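Local coordinates for Na Glutathione S-transferase 1 (Necator americanus, PDB 4OFT), which probably conjugates glutathione to electrophilic compounds, and may bind other hydrophobic ligands, as a glutathione S-transferase of a blood-feeding hookworm, at residues Thr7-Arg12 with Phe48-Val53; Lys103-Thr108 with Gln119-Val124. All blocks are in the same frame, centred on the assembly; numbering follows the deposited sequence.

Contact 1 lies within the thioredoxin-like N-terminal domain and contact 2 within the helical C-terminal domain, so they share no helix or strand; their centres are 23 Å apart and their nearest atoms about 7 Å apart. Contact 1 is largely buried and joins the start of strand 53-56, with the loop before it, to strand 4-9; two backbone hydrogen bonds set its register, and V51 and P52 add apolar packing. Contact 2 is partly buried, between the end of helix 82-110 and the beginning of helix 117-141. There the backbones are not bonded to one another, and side chains do the joining, through apolar contacts of F105, L120 and the T108 methyl.

Contact 1 (Thr7-Arg12 with Phe48-Val53); sequences TYFAIR and FGQVPV
T7 and V53 form an antiparallel hydrogen-bonded pair, their CA atoms 5.2 Å apart, where strand 53-56 of the thioredoxin-like domain begins beside strand 4-9. T7 N gives its hydrogen to V53 O at 2.9 Å, and V53 N returns one to T7 O at 3.0 Å. T7 O also receives a CA-H...O contact from P52. A cis peptide bond joins V51 to P52, the cis-proline of the thioredoxin fold, which in glutathione transferases lies beside the glutathione site. The Y8 and P52 side chains lie side by side, pointing the same way, with Y8 CE1 3.7 Å from P52 CD. With CG anti to the backbone N (chi1 -170°), Y8 carries its ring alongside the V51-P52 peptide, and V51 O lies in the ring plane at the edge. Y8 OH is hydrogen-bonded to A14 N; in related enzymes a tyrosine at this place in the fold activates the glutathione thiol. Beyond P52, I67 and S64 of helix 64-74 touch the proline. V51 points toward strand 4-9, crosses the F9 side chain at about a right angle, and sets CB 3.6 Å from T7 O. Its CG2 branch reaches both aromatic residues, approaching Y8 CD1 at 3.8 Å and meeting F9 obliquely near CE2.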
loop_
_atom_site.group_PDB
_atom_site.type_symbol
_atom_site.label_atom_id
_atom_site.label_comp_id
_atom_site.label_asym_id
_atom_site.label_seq_id
_atom_site.Cartn_x
_atom_site.Cartn_y
_atom_site.Cartn_z
ATOM N N THR A 7 10.338 16.154 -1.317
ATOM C CA THR A 7 11.094 16.362 -0.089
ATOM C C THR A 7 11.358 15.014 0.560
ATOM O O THR A 7 10.427 14.306 0.926
ATOM C CB THR A 7 10.333 17.273 0.894
ATOM O OG1 THR A 7 9.940 18.473 0.223
ATOM C CG2 THR A 7 11.205 17.622 2.091
ATOM N N TYR A 8 12.632 14.663 0.691
ATOM C CA TYR A 8 13.028 13.365 1.223
ATOM C C TYR A 8 14.451 13.460 1.795
ATOM O O TYR A 8 15.066 14.520 1.751
ATOM C CB TYR A 8 12.921 12.294 0.118
ATOM C CG TYR A 8 13.072 10.873 0.616
ATOM C CD1 TYR A 8 12.261 10.385 1.641
ATOM C CD2 TYR A 8 14.038 10.021 0.082
ATOM C CE1 TYR A 8 12.414 9.095 2.123
ATOM C CE2 TYR A 8 14.195 8.728 0.556
ATOM C CZ TYR A 8 13.379 8.271 1.573
ATOM O OH TYR A 8 13.519 6.990 2.033
ATOM N N PHE A 9 14.953 12.369 2.365
ATOM C CA PHE A 9 16.341 12.299 2.820
ATOM C C PHE A 9 17.303 12.196 1.650
ATOM O O PHE A 9 16.898 11.948 0.513
ATOM C CB PHE A 9 16.543 11.097 3.740
ATOM C CG PHE A 9 15.724 11.161 4.988
ATOM C CD1 PHE A 9 16.012 12.092 5.981
ATOM C CD2 PHE A 9 14.653 10.298 5.168
ATOM C CE1 PHE A 9 15.259 12.159 7.141
ATOM C CE2 PHE A 9 13.891 10.358 6.321
ATOM C CZ PHE A 9 14.194 11.288 7.309
ATOM N N ALA A 10 18.584 12.369 1.952
ATOM C CA ALA A 10 19.633 12.315 0.951
ATOM C C ALA A 10 19.988 10.858 0.667
ATOM O O ALA A 10 21.120 10.419 0.886
ATOM C CB ALA A 10 20.851 13.092 1.425
ATOM N N ILE A 11 18.989 10.118 0.192
ATOM C CA ILE A 11 19.134 8.728 -0.223
ATOM C C ILE A 11 18.072 8.470 -1.274
ATOM O O ILE A 11 17.149 9.269 -1.425
ATOM C CB ILE A 11 18.935 7.730 0.940
ATOM C CG1 ILE A 11 17.643 8.027 1.701
ATOM C CG2 ILE A 11 20.120 7.757 1.897
ATOM C CD1 ILE A 11 17.206 6.900 2.614
ATOM N N ARG A 12 18.198 7.359 -1.991
ATOM C CA ARG A 12 17.186 6.937 -2.949
ATOM C C ARG A 12 15.931 6.514 -2.191
ATOM O O ARG A 12 14.885 7.148 -2.307
ATOM C CB ARG A 12 17.719 5.809 -3.843
ATOM C CG ARG A 12 18.919 6.229 -4.681
ATOM C CD ARG A 12 19.330 5.167 -5.684
ATOM N NE ARG A 12 19.636 3.887 -5.049
ATOM C CZ ARG A 12 20.769 3.599 -4.407
ATOM N NH1 ARG A 12 21.739 4.502 -4.282
ATOM N NH2 ARG A 12 20.932 2.394 -3.880
ATOM N N PHE A 48 1.823 13.014 7.825
ATOM C CA PHE A 48 1.995 11.896 8.754
ATOM C C PHE A 48 3.365 11.939 9.431
ATOM O O PHE A 48 3.937 10.899 9.764
ATOM C CB PHE A 48 1.780 10.570 8.013
ATOM C CG PHE A 48 0.536 10.555 7.180
ATOM C CD1 PHE A 48 -0.710 10.554 7.784
ATOM C CD2 PHE A 48 0.602 10.592 5.796
ATOM C CE1 PHE A 48 -1.871 10.571 7.028
ATOM C CE2 PHE A 48 -0.555 10.605 5.029
ATOM C CZ PHE A 48 -1.795 10.594 5.647
ATOM N N GLY A 49 3.874 13.152 9.641
ATOM C CA GLY A 49 5.178 13.372 10.264
ATOM C C GLY A 49 6.295 12.585 9.616
ATOM O O GLY A 49 7.202 12.110 10.302
ATOM N N GLN A 50 6.234 12.457 8.293
ATOM C CA GLN A 50 7.121 11.552 7.578
ATOM C C GLN A 50 7.429 12.019 6.156
ATOM O O GLN A 50 6.661 12.768 5.547
ATOM C CB GLN A 50 6.494 10.159 7.539
ATOM C CG GLN A 50 7.493 9.039 7.304
ATOM C CD GLN A 50 8.692 9.118 8.241
ATOM O OE1 GLN A 50 8.550 9.329 9.453
ATOM N NE2 GLN A 50 9.887 8.976 7.676
ATOM N N VAL A 51 8.567 11.571 5.640
ATOM C CA VAL A 51 8.948 11.805 4.245
ATOM C C VAL A 51 9.100 10.453 3.538
ATOM O O VAL A 51 9.370 9.448 4.194
ATOM C CB VAL A 51 10.239 12.648 4.136
ATOM C CG1 VAL A 51 9.983 14.064 4.624
ATOM C CG2 VAL A 51 11.385 12.020 4.916
ATOM N N PRO A 52 8.949 10.417 2.198
ATOM C CA PRO A 52 8.842 11.546 1.277
ATOM C C PRO A 52 7.506 12.267 1.314
ATOM O O PRO A 52 6.498 11.689 1.710
ATOM C CB PRO A 52 9.024 10.891 -0.090
ATOM C CG PRO A 52 8.436 9.542 0.085
ATOM C CD PRO A 52 8.818 9.132 1.486
ATOM N N VAL A 53 7.529 13.535 0.916
ATOM C CA VAL A 53 6.319 14.310 0.652
ATOM C C VAL A 53 6.487 15.006 -0.698
ATOM O O VAL A 53 7.531 15.590 -0.986
ATOM C CB VAL A 53 6.043 15.354 1.758
ATOM C CG1 VAL A 53 4.895 16.281 1.365
ATOM C CG2 VAL A 53 5.735 14.658 3.076
#

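Contact 2 (Lys103-Thr108 with Gln119-Val124)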
loop_
_atom_site.group_PDB
_atom_site.type_symbol
_atom_site.label_atom_id
_atom_site.label_comp_id
_atom_site.label_asym_id
_atom_site.label_seq_id
_atom_site.Cartn_x
_atom_site.Cartn_y
_atom_site.Cartn_z
ATOM N N LYS A 103 12.602 -6.245 6.399
ATOM C CA LYS A 103 12.938 -5.052 7.210
ATOM C C LYS A 103 14.109 -5.212 8.205
ATOM O O LYS A 103 15.148 -4.569 8.057
ATOM C CB LYS A 103 11.671 -4.597 7.932
ATOM C CG LYS A 103 11.777 -3.306 8.732
ATOM C CD LYS A 103 10.530 -3.084 9.585
ATOM C CE LYS A 103 9.344 -2.691 8.714
ATOM N NZ LYS A 103 8.068 -2.663 9.484
ATOM N N SER A 104 13.926 -6.047 9.222
ATOM C CA SER A 104 14.967 -6.336 10.230
ATOM C C SER A 104 16.360 -6.535 9.601
ATOM O O SER A 104 17.366 -5.988 10.074
ATOM C CB SER A 104 14.560 -7.593 10.998
ATOM O OG SER A 104 14.705 -8.743 10.182
ATOM N N PHE A 105 16.414 -7.331 8.541
ATOM C CA PHE A 105 17.659 -7.522 7.799
ATOM C C PHE A 105 18.130 -6.223 7.158
ATOM O O PHE A 105 19.291 -5.843 7.295
ATOM C CB PHE A 105 17.510 -8.581 6.707
ATOM C CG PHE A 105 18.678 -8.622 5.761
ATOM C CD1 PHE A 105 19.823 -9.337 6.082
ATOM C CD2 PHE A 105 18.647 -7.913 4.568
ATOM C CE1 PHE A 105 20.908 -9.364 5.223
ATOM C CE2 PHE A 105 19.729 -7.933 3.707
ATOM C CZ PHE A 105 20.862 -8.658 4.033
ATOM N N PHE A 106 17.225 -5.558 6.447
ATOM C CA PHE A 106 17.553 -4.325 5.735
ATOM C C PHE A 106 18.110 -3.268 6.682
ATOM O O PHE A 106 19.117 -2.636 6.383
ATOM C CB PHE A 106 16.323 -3.772 5.011
ATOM C CG PHE A 106 16.630 -2.642 4.075
ATOM C CD1 PHE A 106 17.032 -2.894 2.770
ATOM C CD2 PHE A 106 16.517 -1.322 4.498
ATOM C CE1 PHE A 106 17.318 -1.850 1.904
ATOM C CE2 PHE A 106 16.798 -0.272 3.638
ATOM C CZ PHE A 106 17.200 -0.536 2.338
ATOM N N TYR A 107 17.448 -3.081 7.818
ATOM C CA TYR A 107 17.876 -2.085 8.796
ATOM C C TYR A 107 19.182 -2.468 9.498
ATOM O O TYR A 107 19.932 -1.582 9.913
ATOM C CB TYR A 107 16.762 -1.812 9.816
ATOM C CG TYR A 107 15.683 -0.874 9.297
ATOM C CD1 TYR A 107 14.685 -1.330 8.439
ATOM C CD2 TYR A 107 15.667 0.469 9.663
ATOM C CE1 TYR A 107 13.703 -0.481 7.964
ATOM C CE2 TYR A 107 14.686 1.328 9.194
ATOM C CZ TYR A 107 13.706 0.849 8.344
ATOM O OH TYR A 107 12.729 1.701 7.871
ATOM N N THR A 108 19.457 -3.770 9.614
ATOM C CA THR A 108 20.720 -4.250 10.210
ATOM C C THR A 108 21.896 -4.103 9.248
ATOM O O THR A 108 22.997 -3.757 9.670
ATOM C CB THR A 108 20.647 -5.741 10.685
ATOM O OG1 THR A 108 21.138 -5.848 12.029
ATOM C CG2 THR A 108 21.462 -6.707 9.791
ATOM N N GLN A 119 22.821 -14.529 9.940
ATOM C CA GLN A 119 21.596 -15.123 10.463
ATOM C C GLN A 119 20.397 -14.584 9.689
ATOM O O GLN A 119 19.611 -15.349 9.132
ATOM C CB GLN A 119 21.441 -14.799 11.950
ATOM C CG GLN A 119 20.242 -15.452 12.623
ATOM C CD GLN A 119 20.498 -16.900 13.005
ATOM O OE1 GLN A 119 20.783 -17.740 12.150
ATOM N NE2 GLN A 119 20.387 -17.200 14.296
ATOM N N LEU A 120 20.280 -13.262 9.647
ATOM C CA LEU A 120 19.147 -12.604 9.008
ATOM C C LEU A 120 19.154 -12.804 7.488
ATOM O O LEU A 120 18.105 -12.883 6.855
ATOM C CB LEU A 120 19.125 -11.111 9.369
ATOM C CG LEU A 120 19.034 -10.793 10.869
ATOM C CD1 LEU A 120 19.045 -9.291 11.115
ATOM C CD2 LEU A 120 17.801 -11.436 11.492
ATOM N N LYS A 121 20.342 -12.899 6.906
ATOM C CA LYS A 121 20.473 -13.214 5.491
ATOM C C LYS A 121 19.869 -14.582 5.216
ATOM O O LYS A 121 19.077 -14.741 4.288
ATOM C CB LYS A 121 21.944 -13.216 5.083
ATOM C CG LYS A 121 22.199 -12.997 3.604
ATOM C CD LYS A 121 23.686 -13.167 3.338
ATOM C CE LYS A 121 24.222 -12.458 2.098
ATOM N NZ LYS A 121 25.585 -12.962 1.750
ATOM N N LYS A 122 20.228 -15.561 6.046
ATOM C CA LYS A 122 19.829 -16.953 5.797
ATOM C C LYS A 122 18.366 -17.260 6.150
ATOM O O LYS A 122 17.654 -17.848 5.330
ATOM C CB LYS A 122 20.808 -17.972 6.418
ATOM C CG LYS A 122 21.782 -18.559 5.417
ATOM C CD LYS A 122 22.918 -17.576 5.176
ATOM C CE LYS A 122 23.914 -18.094 4.156
ATOM N NZ LYS A 122 25.060 -17.160 3.984
ATOM N N GLU A 123 17.894 -16.815 7.317
ATOM C CA GLU A 123 16.556 -17.216 7.784
ATOM C C GLU A 123 15.401 -16.292 7.397
ATOM O O GLU A 123 14.256 -16.736 7.429
ATOM C CB GLU A 123 16.500 -17.439 9.307
ATOM C CG GLU A 123 17.042 -16.309 10.164
ATOM C CD GLU A 123 16.449 -16.298 11.564
ATOM O OE1 GLU A 123 15.237 -16.013 11.714
ATOM O OE2 GLU A 123 17.203 -16.571 12.518
ATOM N N VAL A 124 15.664 -15.023 7.074
ATOM C CA VAL A 124 14.561 -14.084 6.760
ATOM C C VAL A 124 14.622 -13.430 5.372
ATOM O O VAL A 124 13.601 -13.363 4.694
ATOM C CB VAL A 124 14.348 -13.012 7.864
ATOM C CG1 VAL A 124 13.878 -13.671 9.156
ATOM C CG2 VAL A 124 15.600 -12.191 8.114
#
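F105 and L120 carry the apolar packing here, sliding past each other in opposite directions, with L120 CB in the plane of the F105 ring, at its edge, 3.8 Å from CD1. The axes of segments 103-108 and 119-124 come within 9.3 Å, with 159° between their N-to-C directions, so the helices run nearly antiparallel. A chi1 of 169° turns the F105 ring away from its own backbone N, and the CD1-CE1 side of the ring borders K121 N, CA and CB, with CE1 4.0 Å from K121 CB. The L120 side chain runs the other way: its CD1 branch touches T108 CG2 at 3.8 Å and lies as far from S104 O. V117 and L125 of the same helix 117-141 add to the surroundings of F105.

Two polar groups of the contact are bonded to residues outside it. K121 extends away from helix 82-110, and its NZ forms a salt bridge with E173. S104 O accepts a hydrogen bond from R113 NE, which ties the end part of helix 82-110 to the connection between the helices. Two long antiparallel helices joined by a short connection and packed through apolar side chains are characteristic of the all-helical C-terminal domain of glutathione transferases.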